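Local atomic coordinates of D7 protein (Anopheles stephensi, PDB entry 3NHI), a protein that binds and sequesters host cysteinyl leukotrienes, also binds stable analogues of thromboxane A2, and so modulates mosquito blood feeding. Residues P64-N67 with A68-D72. Sequence-based numbering, arbitrary orientation.
Sequences PQEN and AFKSD
Lys70 NZ donates a salt-bridging hydrogen bond of 2.9 Å to Glu66 OE2 and a second hydrogen bond to a glycerol, probably from the crystallisation liquor. The ion pair spans the exposed side of a beta hairpin whose short antiparallel strands, 62-63 and 68-69, are joined by a turn through Pro64 to Asn67. Across the hairpin, Asp63 is opposed by two residues, Asn67 and Ala68, the mark of a G1 beta bulge. The first bulge position needs a left-handed backbone, and asparagine, which tolerates it better than most residues with a side chain, adopts phi 50° and psi 55° here. Pro64, its phi restricted by the ring, suits the helical bend that opens the turn, and Asp63 OD2 accepts a bond from Glu66 N.

Glu66 reaches out with a straight chain, whereas Lys70 folds at its second and third torsions, and the two chains meet at about a right angle. The carboxylate offers the syn lone pair of OE2; OE1 lies 3.8 Å from Lys70 NZ, so one oxygen does the bonding. Ala68, small enough to sit beneath this bridge, brings its CB to 4.0 Å from Glu66 CB.

Asn67 turns away from the ion pair, its OD1 hydrogen-bonded with Tyr62 OH and its ND2 with Lys105 O, while Phe69 packs on helices 89-101 and 109-130. The aliphatic part of Lys70 also approaches the carboxylate, CD lying 3.6 Å from Glu66 OE2.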
# COMPACT_ATOMS: atom_id res chain seq x y z
N PRO A 64 4.08 3.69 -16.58
CA PRO A 64 3.27 3.03 -17.59
C PRO A 64 2.68 3.96 -18.65
O PRO A 64 2.40 3.51 -19.75
CB PRO A 64 2.16 2.34 -16.79
CG PRO A 64 2.19 2.92 -15.45
CD PRO A 64 3.49 3.61 -15.23
N GLN A 65 2.49 5.24 -18.33
CA GLN A 65 1.94 6.19 -19.30
C GLN A 65 2.97 6.57 -20.36
O GLN A 65 2.68 6.59 -21.56
CB GLN A 65 1.36 7.42 -18.60
CG GLN A 65 0.32 7.09 -17.53
CD GLN A 65 -0.81 6.22 -18.04
OE1 GLN A 65 -1.25 6.36 -19.18
NE2 GLN A 65 -1.29 5.31 -17.19
N GLU A 66 4.19 6.82 -19.92
CA GLU A 66 5.29 7.08 -20.85
C GLU A 66 5.88 5.81 -21.43
O GLU A 66 6.62 5.86 -22.41
CB GLU A 66 6.37 7.90 -20.15
CG GLU A 66 5.92 9.30 -19.80
CD GLU A 66 6.91 10.02 -18.92
OE1 GLU A 66 6.50 11.01 -18.27
OE2 GLU A 66 8.09 9.61 -18.87
N ASN A 67 5.55 4.67 -20.83
CA ASN A 67 6.20 3.40 -21.16
C ASN A 67 7.72 3.55 -21.11
O ASN A 67 8.43 3.26 -22.08
CB ASN A 67 5.72 2.85 -22.51
CG ASN A 67 6.29 1.47 -22.81
OD1 ASN A 67 6.51 0.66 -21.91
ND2 ASN A 67 6.55 1.21 -24.09
N ALA A 68 8.22 4.02 -19.98
CA ALA A 68 9.62 4.39 -19.85
C ALA A 68 10.15 4.04 -18.47
O ALA A 68 9.43 4.17 -17.48
CB ALA A 68 9.80 5.89 -20.11
N PHE A 69 11.41 3.60 -18.43
CA PHE A 69 12.18 3.55 -17.19
C PHE A 69 12.62 4.96 -16.85
O PHE A 69 13.13 5.70 -17.71
CB PHE A 69 13.39 2.62 -17.35
CG PHE A 69 13.03 1.16 -17.42
CD1 PHE A 69 12.65 0.46 -16.27
CD2 PHE A 69 13.08 0.47 -18.62
CE1 PHE A 69 12.32 -0.89 -16.32
CE2 PHE A 69 12.75 -0.89 -18.68
CZ PHE A 69 12.37 -1.56 -17.52
N LYS A 70 12.39 5.35 -15.61
CA LYS A 70 12.63 6.72 -15.18
C LYS A 70 13.94 6.83 -14.41
O LYS A 70 13.97 6.93 -13.17
CB LYS A 70 11.43 7.20 -14.35
CG LYS A 70 10.10 7.12 -15.11
CD LYS A 70 10.07 8.09 -16.30
CE LYS A 70 10.00 9.53 -15.82
NZ LYS A 70 10.03 10.51 -16.95
N SER A 71 15.04 6.81 -15.16
CA SER A 71 16.38 6.72 -14.58
C SER A 71 16.69 7.82 -13.56
O SER A 71 17.34 7.57 -12.55
CB SER A 71 17.45 6.74 -15.68
OG SER A 71 17.54 8.00 -16.34
N ASP A 72 16.21 9.04 -13.82
CA ASP A 72 16.56 10.16 -12.97
C ASP A 72 15.87 10.14 -11.61
O ASP A 72 16.25 10.88 -10.70
CB ASP A 72 16.32 11.50 -13.68
CG ASP A 72 17.34 11.78 -14.80
OD1 ASP A 72 18.24 10.97 -15.08
OD2 ASP A 72 17.20 12.86 -15.40